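Local atomic coordinates of esterase family protein (Staphylococcus aureus, PDB entry 7L0A), a protein that probably hydrolyses S-formylglutathione to formate and glutathione as a serine esterase of the esterase D family, with an alpha/beta-hydrolase fold. Residues M51-L56 / I81-D86. Sequence-based numbering, arbitrary orientation.
Sequences MLLHGL and IMPNVD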
loop_
_atom_site.group_PDB
_atom_site.type_symbol
_atom_site.label_atom_id
_atom_site.label_comp_id
_atom_site.label_asym_id
_atom_site.label_seq_id
_atom_site.Cartn_x
_atom_site.Cartn_y
_atom_site.Cartn_z
ATOM N N MET B 51 -11.270 -10.034 1.432
ATOM C CA MET B 51 -10.780 -9.810 2.781
ATOM C C MET B 51 -10.448 -11.151 3.431
ATOM O O MET B 51 -11.320 -12.017 3.541
ATOM C CB MET B 51 -11.848 -9.076 3.599
ATOM C CG MET B 51 -11.447 -8.824 5.061
ATOM S SD MET B 51 -10.128 -7.615 5.310
ATOM C CE MET B 51 -11.012 -6.091 4.923
ATOM N N LEU B 52 -9.190 -11.338 3.843
ATOM C CA LEU B 52 -8.719 -12.620 4.355
ATOM C C LEU B 52 -8.244 -12.482 5.788
ATOM O O LEU B 52 -7.417 -11.623 6.105
ATOM C CB LEU B 52 -7.615 -13.180 3.436
ATOM C CG LEU B 52 -7.075 -14.540 3.853
ATOM C CD1 LEU B 52 -8.112 -15.632 3.932
ATOM C CD2 LEU B 52 -5.966 -14.935 2.875
ATOM N N LEU B 53 -8.805 -13.314 6.672
ATOM C CA LEU B 53 -8.655 -13.141 8.115
ATOM C C LEU B 53 -7.909 -14.311 8.739
ATOM O O LEU B 53 -8.383 -15.453 8.709
ATOM C CB LEU B 53 -10.043 -12.997 8.771
ATOM C CG LEU B 53 -10.882 -11.864 8.201
ATOM C CD1 LEU B 53 -12.286 -11.923 8.794
ATOM C CD2 LEU B 53 -10.194 -10.545 8.482
ATOM N N HIS B 54 -6.751 -14.019 9.325
ATOM C CA HIS B 54 -5.918 -15.074 9.896
ATOM C C HIS B 54 -6.351 -15.412 11.340
ATOM O O HIS B 54 -7.127 -14.686 11.974
ATOM C CB HIS B 54 -4.444 -14.672 9.836
ATOM C CG HIS B 54 -4.077 -13.513 10.720
ATOM N ND1 HIS B 54 -3.978 -13.630 12.083
ATOM C CD2 HIS B 54 -3.786 -12.216 10.438
ATOM C CE1 HIS B 54 -3.633 -12.469 12.610
ATOM N NE2 HIS B 54 -3.472 -11.603 11.629
ATOM N N GLY B 55 -5.831 -16.522 11.861
ATOM C CA GLY B 55 -6.096 -16.963 13.217
ATOM C C GLY B 55 -5.017 -16.546 14.214
ATOM O O GLY B 55 -4.178 -15.692 13.951
ATOM N N LEU B 56 -5.065 -17.140 15.413
ATOM C CA LEU B 56 -4.357 -16.548 16.551
ATOM C C LEU B 56 -2.868 -16.834 16.586
ATOM O O LEU B 56 -2.183 -16.348 17.507
ATOM C CB LEU B 56 -4.964 -17.016 17.872
ATOM C CG LEU B 56 -6.320 -16.422 18.146
ATOM C CD1 LEU B 56 -6.919 -17.160 19.368
ATOM C CD2 LEU B 56 -6.330 -14.955 18.421
ATOM N N ILE B 81 -6.736 -8.622 0.670
ATOM C CA ILE B 81 -6.414 -7.759 1.802
ATOM C C ILE B 81 -6.209 -8.665 3.003
ATOM O O ILE B 81 -7.119 -9.412 3.385
ATOM C CB ILE B 81 -7.562 -6.753 2.079
ATOM C CG1 ILE B 81 -8.135 -6.200 0.792
ATOM C CG2 ILE B 81 -7.123 -5.695 3.085
ATOM C CD1 ILE B 81 -7.129 -5.371 -0.026
ATOM N N MET B 82 -5.029 -8.594 3.618
ATOM C CA MET B 82 -4.691 -9.424 4.767
ATOM C C MET B 82 -4.306 -8.511 5.924
ATOM O O MET B 82 -3.127 -8.162 6.076
ATOM C CB MET B 82 -3.550 -10.388 4.382
ATOM C CG MET B 82 -4.028 -11.521 3.452
ATOM S SD MET B 82 -2.750 -12.294 2.402
ATOM C CE MET B 82 -2.508 -11.017 1.202
ATOM N N PRO B 83 -5.240 -8.152 6.794
ATOM C CA PRO B 83 -4.882 -7.310 7.933
ATOM C C PRO B 83 -4.272 -8.095 9.069
ATOM O O PRO B 83 -4.612 -9.259 9.312
ATOM C CB PRO B 83 -6.230 -6.723 8.388
ATOM C CG PRO B 83 -7.232 -7.745 7.971
ATOM C CD PRO B 83 -6.696 -8.340 6.665
ATOM N N ASN B 84 -3.384 -7.424 9.804
ATOM C CA ASN B 84 -2.964 -7.964 11.087
ATOM C C ASN B 84 -4.103 -7.854 12.101
ATOM O O ASN B 84 -4.775 -6.829 12.194
ATOM C CB ASN B 84 -1.770 -7.210 11.646
ATOM C CG ASN B 84 -1.335 -7.732 12.987
ATOM O OD1 ASN B 84 -0.778 -8.824 13.093
ATOM N ND2 ASN B 84 -1.640 -6.974 14.048
ATOM N N VAL B 85 -4.300 -8.918 12.874
ATOM C CA VAL B 85 -5.305 -8.934 13.932
ATOM C C VAL B 85 -4.609 -9.232 15.259
ATOM O O VAL B 85 -3.978 -10.288 15.420
ATOM C CB VAL B 85 -6.420 -9.951 13.633
ATOM C CG1 VAL B 85 -7.436 -9.943 14.747
ATOM C CG2 VAL B 85 -7.032 -9.677 12.293
ATOM N N ASP B 86 -4.642 -8.269 16.164
ATOM C CA ASP B 86 -4.073 -8.467 17.495
ATOM C C ASP B 86 -5.050 -9.247 18.374
ATOM O O ASP B 86 -6.272 -9.089 18.256
ATOM C CB ASP B 86 -3.777 -7.134 18.176
ATOM C CG ASP B 86 -2.599 -6.408 17.562
ATOM O OD1 ASP B 86 -1.686 -7.089 17.031
ATOM O OD2 ASP B 86 -2.588 -5.159 17.621
HETATM O O HOH W 1 -5.611 -11.414 8.076
#
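One water, gripped by three backbone groups, joins strands 49-53 and 79-83 where these neighbouring parallel strands of the alpha/beta-hydrolase sheet splay apart. It donates to L52 O and to P83 O, each at 2.7 Å, and accepts from H54 N at 3.1 Å. Before the gap, L52 N still bonds directly to I81 O (2.9 Å). P83, with no N-H to give, cannot continue that pairing; its CD lies 3.4 Å from L52 O instead, and the water takes over.

Past the strand ends, H54 reaches across. With CG between the backbone N and the carbonyl carbon (chi1 67°), that torsion carries the ring across to 81-86, and NE2 accepts V85 N at 3.1 Å, the donor tilted 31° from the ring plane. Histidine suits this place because ND1 donates in the ring plane to G55 O, so NE2 can be the acceptor and both bonds fix the ring. The imidazole lies about 8 Å from the side chain of S129, the predicted nucleophile.

Apolar side chains pack on both sides of the strand pair: L52 and M82 run side by side on one; on the other, M51, its unbranched chain bent at chi2 and chi3, sets SD 3.8 Å from CD of the P83 ring.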